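Local coordinates for protein serine racemase (PDB 4ECL) that belongs to the alanine racemase family, its cytoplasmic domain joining a TIM barrel to a mostly beta C-terminal domain, at residues Y107-S110 against L111-K115; S181-K184 against V185-W188; F61-T65 against I66-I70; V36-A39 against E40-H44; S355-N358 against E359-R363. One frame throughout, in Å; residues are numbered along the deposited sequence.

Contacts 1 to 4 belong to the TIM-barrel part of the chain, contact 5 to the C-terminal domain. Contacts 3 and 4 adjoin, their centres about 10 Å apart: Glu68 OE2 accepts from Ala39 N at 2.9 Å, and Ala62 O lies 2.9 Å from Val37 N. Contact 5 presses on contact 4 from the other domain, about 11 Å away between centres, with His44 CE1 3.5 Å from Leu361 CD1. These three touch the second subunit, and contacts 4 and 5 border the sulfate, bound by Tyr42. Contacts 1 and 2 lie on outer barrel helices about 22 Å apart (centres), about 28 and 31 Å from contact 4.

Contact 1 of 5, residues Y107-S110 against L111-K115; sequences YRYS and LLLNK
Two torsions bring Tyr107 and Leu111 together: chi1 of -171° sends the tyrosine ring along the helix surface toward the following turn, while chi1 of -70° sets Leu111 CG opposite its own carbonyl carbon and back toward that ring. The isobutyl group therefore lies over one face of the phenol. Leu111 CG stands 4.1 Å from the centroid of the Tyr107 ring, displaced toward the rim, in a CH-pi contact. The two methyls divide the outer part of the ring between them, with Leu111 CD1 3.5 Å from Tyr107 CE2 and Leu111 CD2 3.7 Å from Tyr107 OH. In the backbone, Leu111 N donates to Tyr107 O (2.9 Å), so backbone and side chains join the same two residues. On the barrel-facing side Tyr109 and Leu113 meet more loosely, Tyr109 CE2 being 4.3 Å from Leu113 CD2, and both rest on Gln102. Tyr109 OH is held by the carbonyl of Thr87, and Asn114 OD1 by the backbone N of His151. The Tyr107 side chain also packs on helix 140-146. This i to i+4 pairing belongs to the short helix 107-114, which links parallel strands 101-104 and 120-127 in a beta-alpha-beta unit of the TIM barrel.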
# COMPACT_ATOMS: atom_id res chain seq x y z
N TYR A 107 -13.52 -24.96 15.90
CA TYR A 107 -14.74 -25.41 16.58
C TYR A 107 -15.42 -24.33 17.45
O TYR A 107 -16.59 -23.99 17.23
CB TYR A 107 -14.46 -26.68 17.41
CG TYR A 107 -15.72 -27.30 17.96
CD1 TYR A 107 -16.72 -27.76 17.11
CD2 TYR A 107 -15.92 -27.43 19.33
CE1 TYR A 107 -17.87 -28.32 17.60
CE2 TYR A 107 -17.07 -27.99 19.83
CZ TYR A 107 -18.04 -28.43 18.96
OH TYR A 107 -19.19 -29.00 19.47
N ARG A 108 -14.68 -23.78 18.41
CA ARG A 108 -15.16 -22.67 19.24
C ARG A 108 -15.81 -21.55 18.41
O ARG A 108 -16.87 -21.01 18.77
CB ARG A 108 -14.00 -22.11 20.06
CG ARG A 108 -14.29 -20.82 20.81
CD ARG A 108 -13.10 -20.45 21.70
NE ARG A 108 -12.72 -21.58 22.55
CZ ARG A 108 -13.21 -21.78 23.77
NH1 ARG A 108 -14.07 -20.92 24.30
NH2 ARG A 108 -12.82 -22.84 24.47
N TYR A 109 -15.18 -21.21 17.29
CA TYR A 109 -15.73 -20.18 16.41
C TYR A 109 -17.08 -20.65 15.87
O TYR A 109 -18.07 -19.90 15.90
CB TYR A 109 -14.77 -19.88 15.27
CG TYR A 109 -15.33 -18.90 14.26
CD1 TYR A 109 -15.35 -17.53 14.53
CD2 TYR A 109 -15.86 -19.34 13.06
CE1 TYR A 109 -15.86 -16.63 13.60
CE2 TYR A 109 -16.37 -18.45 12.13
CZ TYR A 109 -16.37 -17.10 12.41
OH TYR A 109 -16.90 -16.23 11.48
N SER A 110 -17.10 -21.89 15.39
CA SER A 110 -18.29 -22.47 14.79
C SER A 110 -19.48 -22.43 15.74
O SER A 110 -20.61 -22.12 15.34
CB SER A 110 -18.01 -23.91 14.37
OG SER A 110 -17.08 -23.94 13.30
N LEU A 111 -19.23 -22.73 17.01
CA LEU A 111 -20.28 -22.75 18.02
C LEU A 111 -20.83 -21.35 18.25
O LEU A 111 -22.04 -21.14 18.26
CB LEU A 111 -19.76 -23.32 19.33
CG LEU A 111 -19.45 -24.82 19.35
CD1 LEU A 111 -19.04 -25.24 20.75
CD2 LEU A 111 -20.65 -25.64 18.89
N LEU A 112 -19.91 -20.40 18.41
CA LEU A 112 -20.24 -19.00 18.67
C LEU A 112 -21.03 -18.35 17.54
O LEU A 112 -21.94 -17.55 17.78
CB LEU A 112 -18.96 -18.21 18.95
CG LEU A 112 -19.10 -16.78 19.46
CD1 LEU A 112 -19.98 -16.72 20.68
CD2 LEU A 112 -17.73 -16.21 19.78
N LEU A 113 -20.66 -18.66 16.30
CA LEU A 113 -21.39 -18.15 15.15
C LEU A 113 -22.81 -18.74 15.10
O LEU A 113 -23.77 -18.04 14.75
CB LEU A 113 -20.64 -18.47 13.85
CG LEU A 113 -21.21 -17.84 12.58
CD1 LEU A 113 -21.05 -16.34 12.61
CD2 LEU A 113 -20.55 -18.43 11.35
N ASN A 114 -22.92 -20.03 15.44
CA ASN A 114 -24.20 -20.73 15.46
C ASN A 114 -25.15 -20.11 16.48
O ASN A 114 -26.35 -19.98 16.24
CB ASN A 114 -23.99 -22.21 15.79
CG ASN A 114 -25.27 -23.02 15.73
OD1 ASN A 114 -26.05 -22.92 14.78
ND2 ASN A 114 -25.50 -23.85 16.75
N LYS A 115 -24.59 -19.71 17.62
CA LYS A 115 -25.39 -19.17 18.72
C LYS A 115 -26.00 -17.81 18.41
O LYS A 115 -26.91 -17.37 19.10
CB LYS A 115 -24.56 -19.09 20.00
CG LYS A 115 -24.19 -20.46 20.53
CD LYS A 115 -23.29 -20.37 21.75
CE LYS A 115 -23.09 -21.75 22.36
NZ LYS A 115 -24.38 -22.33 22.84

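Contact 2 of 5, residues S181-K184 against V185-W188; sequences SFYK and VLDW
Phe182, Tyr183 and Leu186 meet on the inward side of helix 169-191, the crossover between strands 152-158 and 198-200 in a beta-alpha-beta unit of the TIM barrel. The packing is close here. Leu186 CD1 fits beside both rings, 3.8 Å from Phe182 CE2 and 3.6 Å from Tyr183 CD1. The phenylalanine crosses the leucine at a slant, whereas Tyr183 runs alongside it in the same direction. A chi1 of -175° swings Phe182 to one face of the Tyr183 ring, with CD2 over its centre. Phe182 and Leu186 both reach Val199 and Ile157, so this cluster seals the helix against the barrel strands. Val185 CG2 lies 3.5 Å from Ser181 O, the oxygen that also accepts from Val185 N.

The solvent side is looser. The charged ends of Lys184 and Asp187 stay apart there, Lys184 NZ being 7.0 Å from Asp187 OD2. Further along, Trp188 turns away from the preceding turn to make a cation-pi contact with Lys140. The Asp187 carboxylate stays close to its own turn: Asp187 N donates to Tyr183 O at 2.8 Å, and the carboxylate carbon Asp187 CG lies 3.1 Å from that oxygen.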
# COMPACT_ATOMS: atom_id res chain seq x y z
N SER A 181 -3.58 -36.45 4.70
CA SER A 181 -4.25 -36.14 5.96
C SER A 181 -5.66 -35.67 5.68
O SER A 181 -6.59 -35.99 6.42
CB SER A 181 -3.51 -35.03 6.70
OG SER A 181 -2.14 -35.34 6.85
N PHE A 182 -5.82 -34.89 4.62
CA PHE A 182 -7.12 -34.32 4.31
C PHE A 182 -8.16 -35.39 3.98
O PHE A 182 -9.29 -35.34 4.45
CB PHE A 182 -7.00 -33.32 3.15
CG PHE A 182 -8.27 -32.59 2.85
CD1 PHE A 182 -8.68 -31.54 3.65
CD2 PHE A 182 -9.05 -32.96 1.77
CE1 PHE A 182 -9.86 -30.87 3.38
CE2 PHE A 182 -10.23 -32.29 1.50
CZ PHE A 182 -10.63 -31.25 2.31
N TYR A 183 -7.77 -36.35 3.14
CA TYR A 183 -8.72 -37.39 2.74
C TYR A 183 -8.94 -38.42 3.85
O TYR A 183 -10.00 -39.05 3.91
CB TYR A 183 -8.28 -38.05 1.43
CG TYR A 183 -8.51 -37.13 0.24
CD1 TYR A 183 -9.80 -36.86 -0.20
CD2 TYR A 183 -7.45 -36.52 -0.42
CE1 TYR A 183 -10.03 -36.02 -1.27
CE2 TYR A 183 -7.67 -35.68 -1.49
CZ TYR A 183 -8.96 -35.43 -1.92
OH TYR A 183 -9.20 -34.59 -2.99
N LYS A 184 -7.95 -38.56 4.72
CA LYS A 184 -8.15 -39.37 5.92
C LYS A 184 -9.33 -38.81 6.71
O LYS A 184 -10.21 -39.56 7.15
CB LYS A 184 -6.89 -39.42 6.77
CG LYS A 184 -5.83 -40.38 6.26
CD LYS A 184 -4.63 -40.46 7.20
CE LYS A 184 -3.68 -41.60 6.81
NZ LYS A 184 -3.23 -41.53 5.39
N VAL A 185 -9.37 -37.48 6.88
CA VAL A 185 -10.50 -36.82 7.53
C VAL A 185 -11.81 -37.13 6.81
O VAL A 185 -12.80 -37.51 7.44
CB VAL A 185 -10.36 -35.30 7.56
CG1 VAL A 185 -11.68 -34.66 7.99
CG2 VAL A 185 -9.21 -34.87 8.48
N LEU A 186 -11.80 -36.97 5.49
CA LEU A 186 -12.98 -37.26 4.67
C LEU A 186 -13.47 -38.71 4.83
O LEU A 186 -14.67 -38.95 4.96
CB LEU A 186 -12.71 -36.96 3.20
CG LEU A 186 -12.33 -35.52 2.84
CD1 LEU A 186 -12.60 -35.27 1.36
CD2 LEU A 186 -13.10 -34.53 3.68
N ASP A 187 -12.53 -39.66 4.80
CA ASP A 187 -12.88 -41.06 4.95
C ASP A 187 -13.53 -41.28 6.31
O ASP A 187 -14.57 -41.93 6.42
CB ASP A 187 -11.64 -41.94 4.84
CG ASP A 187 -11.05 -41.96 3.46
OD1 ASP A 187 -11.79 -41.67 2.49
OD2 ASP A 187 -9.85 -42.27 3.34
N TRP A 188 -12.90 -40.72 7.33
CA TRP A 188 -13.40 -40.84 8.69
C TRP A 188 -14.80 -40.23 8.80
O TRP A 188 -15.69 -40.83 9.39
CB TRP A 188 -12.45 -40.17 9.68
CG TRP A 188 -12.82 -40.40 11.13
CD1 TRP A 188 -12.34 -41.38 11.94
CD2 TRP A 188 -13.75 -39.65 11.91
NE1 TRP A 188 -12.92 -41.28 13.18
CE2 TRP A 188 -13.78 -40.22 13.19
CE3 TRP A 188 -14.55 -38.53 11.65
CZ2 TRP A 188 -14.59 -39.72 14.21
CZ3 TRP A 188 -15.35 -38.04 12.65
CH2 TRP A 188 -15.36 -38.63 13.92

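Contact 3 of 5, residues F61-T65 against I66-I70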
# COMPACT_ATOMS: atom_id res chain seq x y z
N PHE A 61 -16.70 -16.81 -6.05
CA PHE A 61 -15.65 -15.86 -5.64
C PHE A 61 -15.21 -16.07 -4.18
O PHE A 61 -16.01 -16.47 -3.34
CB PHE A 61 -16.13 -14.41 -5.84
CG PHE A 61 -16.49 -14.10 -7.26
CD1 PHE A 61 -15.52 -13.71 -8.17
CD2 PHE A 61 -17.79 -14.26 -7.71
CE1 PHE A 61 -15.85 -13.47 -9.49
CE2 PHE A 61 -18.13 -14.03 -9.02
CZ PHE A 61 -17.15 -13.63 -9.92
N ALA A 62 -13.94 -15.81 -3.92
CA ALA A 62 -13.38 -15.85 -2.57
C ALA A 62 -12.84 -14.46 -2.20
O ALA A 62 -12.17 -13.82 -3.00
CB ALA A 62 -12.26 -16.86 -2.51
N VAL A 63 -13.14 -14.01 -0.98
CA VAL A 63 -12.60 -12.75 -0.47
C VAL A 63 -11.98 -13.01 0.88
O VAL A 63 -12.20 -14.06 1.48
CB VAL A 63 -13.69 -11.70 -0.29
CG1 VAL A 63 -14.12 -11.15 -1.64
CG2 VAL A 63 -14.87 -12.30 0.44
N ALA A 64 -11.20 -12.06 1.39
CA ALA A 64 -10.56 -12.25 2.69
C ALA A 64 -11.47 -11.91 3.86
O ALA A 64 -11.35 -12.48 4.94
CB ALA A 64 -9.27 -11.43 2.79
N THR A 65 -12.37 -10.94 3.65
CA THR A 65 -13.14 -10.39 4.76
C THR A 65 -14.58 -10.17 4.37
O THR A 65 -14.90 -10.05 3.20
CB THR A 65 -12.58 -9.03 5.22
OG1 THR A 65 -12.92 -8.03 4.25
CG2 THR A 65 -11.06 -9.08 5.41
N ILE A 66 -15.46 -10.09 5.37
CA ILE A 66 -16.87 -9.82 5.14
C ILE A 66 -17.10 -8.46 4.45
O ILE A 66 -18.03 -8.31 3.66
CB ILE A 66 -17.69 -9.87 6.45
CG1 ILE A 66 -19.19 -9.75 6.15
CG2 ILE A 66 -17.24 -8.78 7.43
CD1 ILE A 66 -20.08 -10.01 7.34
N ASP A 67 -16.24 -7.49 4.75
CA ASP A 67 -16.39 -6.16 4.13
C ASP A 67 -16.10 -6.19 2.63
O ASP A 67 -16.74 -5.48 1.84
CB ASP A 67 -15.54 -5.13 4.85
CG ASP A 67 -15.90 -5.03 6.32
OD1 ASP A 67 -16.87 -4.31 6.64
OD2 ASP A 67 -15.24 -5.70 7.14
N GLU A 68 -15.15 -7.01 2.22
CA GLU A 68 -14.95 -7.28 0.80
C GLU A 68 -16.18 -7.95 0.20
O GLU A 68 -16.64 -7.57 -0.87
CB GLU A 68 -13.71 -8.13 0.58
CG GLU A 68 -12.44 -7.34 0.81
CD GLU A 68 -11.21 -8.20 0.68
OE1 GLU A 68 -11.36 -9.43 0.74
OE2 GLU A 68 -10.11 -7.65 0.51
N GLY A 69 -16.71 -8.95 0.90
CA GLY A 69 -17.90 -9.66 0.44
C GLY A 69 -19.12 -8.76 0.27
O GLY A 69 -19.84 -8.84 -0.73
N ILE A 70 -19.37 -7.91 1.26
CA ILE A 70 -20.47 -6.97 1.20
C ILE A 70 -20.28 -5.99 0.02
O ILE A 70 -21.24 -5.68 -0.70
CB ILE A 70 -20.59 -6.21 2.54
CG1 ILE A 70 -21.07 -7.15 3.64
CG2 ILE A 70 -21.56 -5.05 2.44
CD1 ILE A 70 -21.22 -6.46 4.98
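The carboxylate of Glu68 is the flat group of this contact, and the backbone of Val63, Ala64 and Thr65 bends round it. Thr65 N and OG1 stand to one side of its plane, Val63 CB to the other. Ala64 N meets Glu68 OE1 nearly head-on in a short 2.7 Å bond. Thr65 N adds a weak one to Glu68 OE1 at 3.4 Å. Val63 CB lies 3.4 Å from Glu68 OE1, the valine and glutamate side chains sliding past each other in opposite directions. Thr65 is the N-cap of helix 66-74. Its chi1 of 74° tucks OG1 between the backbone N and the carbonyl carbon, where it accepts from Glu68 N at 3.2 Å and 166°. Together with the weak return bond from Thr65 N, this makes a capping box, placed where strand 60-63 of the TIM barrel hands over to its helix. The first helical bond, Gly69 N to Thr65 O (3.1 Å), lies in the carbonyl plane, and Val63 CG2 packs 3.8 Å from Gly69 N. Glu68 OE2 accepts from Ala39 N and forms a salt bridge with Arg367 of the second subunit, whose positive charge probably helps to keep the buried carboxylate ionised. Asp67, on the outer side of the same turn, pairs with Arg91, and Ile66 packs on Ile83 of the next strand and on helix 92-97.

Contact 4 of 5, residues V36-A39 against E40-H44. With SO4 (sulfate ion), chain G.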
# COMPACT_ATOMS: atom_id res chain seq x y z
N VAL A 36 -10.26 -15.83 -6.77
CA VAL A 36 -9.85 -15.19 -5.54
C VAL A 36 -9.67 -13.69 -5.80
O VAL A 36 -8.72 -13.28 -6.48
CB VAL A 36 -8.54 -15.79 -5.04
CG1 VAL A 36 -8.08 -15.10 -3.76
CG2 VAL A 36 -8.71 -17.30 -4.83
N VAL A 37 -10.58 -12.87 -5.27
CA VAL A 37 -10.57 -11.43 -5.60
C VAL A 37 -10.30 -10.53 -4.39
O VAL A 37 -10.62 -9.34 -4.40
CB VAL A 37 -11.88 -11.01 -6.31
CG1 VAL A 37 -11.96 -11.65 -7.71
CG2 VAL A 37 -13.11 -11.38 -5.49
N LYS A 38 -9.71 -11.11 -3.35
CA LYS A 38 -9.35 -10.37 -2.14
C LYS A 38 -8.27 -9.33 -2.43
O LYS A 38 -7.59 -9.41 -3.45
CB LYS A 38 -8.86 -11.33 -1.07
CG LYS A 38 -7.72 -12.20 -1.51
CD LYS A 38 -7.30 -13.20 -0.46
CE LYS A 38 -6.01 -13.89 -0.86
NZ LYS A 38 -5.48 -14.80 0.20
N ALA A 39 -8.11 -8.37 -1.52
CA ALA A 39 -7.18 -7.24 -1.67
C ALA A 39 -7.30 -6.51 -2.99
O ALA A 39 -6.33 -6.42 -3.74
CB ALA A 39 -5.76 -7.69 -1.50
N GLU A 40 -8.49 -5.98 -3.26
CA GLU A 40 -8.76 -5.29 -4.51
C GLU A 40 -8.39 -6.14 -5.72
O GLU A 40 -7.79 -5.63 -6.67
CB GLU A 40 -8.00 -3.96 -4.56
CG GLU A 40 -8.63 -2.90 -3.68
CD GLU A 40 -10.02 -2.53 -4.15
OE1 GLU A 40 -10.27 -2.62 -5.38
OE2 GLU A 40 -10.85 -2.17 -3.30
N ALA A 41 -8.75 -7.42 -5.65
CA ALA A 41 -8.42 -8.40 -6.68
C ALA A 41 -6.93 -8.36 -6.98
O ALA A 41 -6.51 -8.10 -8.12
CB ALA A 41 -9.23 -8.16 -7.95
N TYR A 42 -6.13 -8.59 -5.94
CA TYR A 42 -4.68 -8.56 -6.03
C TYR A 42 -4.22 -7.26 -6.69
O TYR A 42 -3.28 -7.27 -7.51
CB TYR A 42 -4.16 -9.75 -6.82
CG TYR A 42 -4.18 -11.08 -6.08
CD1 TYR A 42 -5.31 -11.50 -5.39
CD2 TYR A 42 -3.08 -11.91 -6.11
CE1 TYR A 42 -5.32 -12.73 -4.71
CE2 TYR A 42 -3.08 -13.15 -5.45
CZ TYR A 42 -4.21 -13.55 -4.75
OH TYR A 42 -4.20 -14.77 -4.11
N GLY A 43 -4.90 -6.17 -6.36
CA GLY A 43 -4.52 -4.84 -6.81
C GLY A 43 -5.11 -4.44 -8.15
O GLY A 43 -4.96 -3.30 -8.58
N HIS A 44 -5.79 -5.37 -8.82
CA HIS A 44 -6.31 -5.14 -10.16
C HIS A 44 -7.58 -4.30 -10.16
O HIS A 44 -8.05 -3.86 -11.21
CB HIS A 44 -6.58 -6.48 -10.85
CG HIS A 44 -5.35 -7.23 -11.20
ND1 HIS A 44 -4.51 -7.76 -10.24
CD2 HIS A 44 -4.79 -7.54 -12.39
CE1 HIS A 44 -3.49 -8.35 -10.83
NE2 HIS A 44 -3.64 -8.24 -12.14
S SO4 G . -2.81 -18.08 -5.21
O1 SO4 G . -3.57 -18.13 -3.96
O2 SO4 G . -3.59 -18.71 -6.27
O3 SO4 G . -2.57 -16.67 -5.53
O4 SO4 G . -1.53 -18.75 -5.03
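Tyr42 lays the CE1 side of its ring against Val36 and Lys38, at the end of one turn of left-handed helix. Residues 39 to 42 all have positive phi and psi, and the turn follows strand 32-36 of the TIM barrel. Its three bonds differ in quality. Tyr42 N to Lys38 O is straight (3.0 Å, 170°) and Gly43 N reaches Ala39 O in the carbonyl plane, but Ala41 N approaches Val37 O from far above the carbonyl plane.

At chi1 of -75° the phenol folds back over the turn that carries it. Val36 CG1 comes to the ring edge, 3.8 Å from Tyr42 CE1, and the extended Lys38 chain passes obliquely, its CE 3.8 Å from Tyr42 OH. The Lys38 amine goes on to a salt bridge with Asp315 of the second subunit, while Met314 of that subunit packs on Tyr42. Glu40 OE2 forms a salt bridge with Arg71. Beyond the turn, His44 ND1 makes weak bonds to the carbonyls of Ala41 and Tyr42, and its ring stacks on Tyr225.

Ser204 OG and the backbone N atoms of Gly221 and Val222 hold a sulfate, probably from the crystallisation liquor; its place just after strand 217-220 is consistent with the phosphate site common in TIM barrels. From this turn Tyr42 OH donates to the sulfate oxygen O3 at 2.9 Å.

Contact 5 of 5, residues S355-N358 against E359-R363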
# COMPACT_ATOMS: atom_id res chain seq x y z
N SER A 355 10.86 -9.01 -3.58
CA SER A 355 9.53 -9.29 -3.09
C SER A 355 8.93 -10.43 -3.91
O SER A 355 9.66 -11.20 -4.55
CB SER A 355 8.68 -8.02 -3.20
OG SER A 355 7.31 -8.26 -2.93
N ILE A 356 7.62 -10.55 -3.89
CA ILE A 356 6.94 -11.52 -4.72
C ILE A 356 5.75 -10.84 -5.34
O ILE A 356 5.25 -9.86 -4.81
CB ILE A 356 6.42 -12.73 -3.91
CG1 ILE A 356 5.58 -12.26 -2.72
CG2 ILE A 356 7.57 -13.63 -3.46
CD1 ILE A 356 4.67 -13.34 -2.19
N THR A 357 5.30 -11.40 -6.45
CA THR A 357 4.22 -10.81 -7.23
C THR A 357 3.01 -10.49 -6.39
O THR A 357 2.41 -9.42 -6.54
CB THR A 357 3.81 -11.77 -8.35
OG1 THR A 357 4.81 -11.75 -9.37
CG2 THR A 357 2.49 -11.35 -8.94
N ASN A 358 2.65 -11.41 -5.49
CA ASN A 358 1.45 -11.29 -4.68
C ASN A 358 1.50 -9.98 -3.89
O ASN A 358 0.50 -9.27 -3.78
CB ASN A 358 1.31 -12.49 -3.70
CG ASN A 358 1.28 -13.84 -4.41
OD1 ASN A 358 0.39 -14.67 -4.16
ND2 ASN A 358 2.26 -14.08 -5.29
N GLU A 359 2.66 -9.68 -3.34
CA GLU A 359 2.81 -8.49 -2.50
C GLU A 359 2.89 -7.21 -3.34
O GLU A 359 2.27 -6.20 -3.00
CB GLU A 359 4.04 -8.61 -1.59
CG GLU A 359 4.29 -7.35 -0.76
CD GLU A 359 5.61 -7.34 -0.02
OE1 GLU A 359 6.52 -8.14 -0.35
OE2 GLU A 359 5.75 -6.51 0.90
N LEU A 360 3.65 -7.25 -4.43
CA LEU A 360 3.78 -6.09 -5.31
C LEU A 360 2.41 -5.65 -5.80
O LEU A 360 2.06 -4.47 -5.73
CB LEU A 360 4.67 -6.42 -6.51
CG LEU A 360 4.87 -5.28 -7.52
CD1 LEU A 360 5.69 -4.14 -6.90
CD2 LEU A 360 5.51 -5.79 -8.82
N LEU A 361 1.62 -6.61 -6.25
CA LEU A 361 0.33 -6.32 -6.87
C LEU A 361 -0.75 -5.97 -5.89
O LEU A 361 -1.49 -5.00 -6.09
CB LEU A 361 -0.12 -7.50 -7.74
CG LEU A 361 0.72 -7.78 -9.00
CD1 LEU A 361 -0.08 -8.64 -9.97
CD2 LEU A 361 1.19 -6.50 -9.68
N SER A 362 -0.88 -6.76 -4.82
CA SER A 362 -1.91 -6.51 -3.82
C SER A 362 -1.67 -5.19 -3.11
O SER A 362 -2.60 -4.61 -2.55
CB SER A 362 -2.01 -7.66 -2.80
OG SER A 362 -0.89 -7.69 -1.93
N ARG A 363 -0.43 -4.70 -3.13
CA ARG A 363 -0.12 -3.42 -2.47
C ARG A 363 -0.06 -2.23 -3.43
O ARG A 363 0.57 -1.21 -3.12
CB ARG A 363 1.17 -3.51 -1.65
CG ARG A 363 1.13 -4.55 -0.52
CD ARG A 363 2.42 -4.56 0.29
NE ARG A 363 2.68 -3.26 0.90
CZ ARG A 363 3.84 -2.92 1.47
NH1 ARG A 363 4.86 -3.79 1.49
NH2 ARG A 363 3.99 -1.72 2.01
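The backbone leaves an extended Ser355-Ile356 pair, with Ile356 as N-cap, for the short helix 357-362, where Leu360 N meets Ile356 O nearly head-on (3.1 Å, 171°) and Leu361 N likewise meets Thr357 O. The extended Glu359 chain brings OE1 to Ser355 OG, which donates to it at 2.7 Å from above the carboxylate plane. The other oxygen, OE2, accepts from Arg363 NH1 at 2.9 Å in a salt bridge, with the oxygen in the guanidinium plane. One carboxylate thus ties the residue before the N-cap to the one just past the last turn, in a helix of the C-terminal domain at the subunit interface. Tyr284 of the second subunit packs on Glu359, Asn358 and Ser362.

Ser362, its chi1 of 71° turning OG back along the helix, uses two groups on a single acceptor: OG (2.8 Å) and N (3.0 Å) reach Asn358 O from opposite faces of its plane. Asn358 ND2 is hydrogen-bonded to Ser229, and the side chain comes within about 4 Å (nearest atoms) of the sulfate. On the buried flank the Thr357 and Leu361 side chains lie side by side, CG2 of Thr357 3.9 Å from CD1 of Leu361.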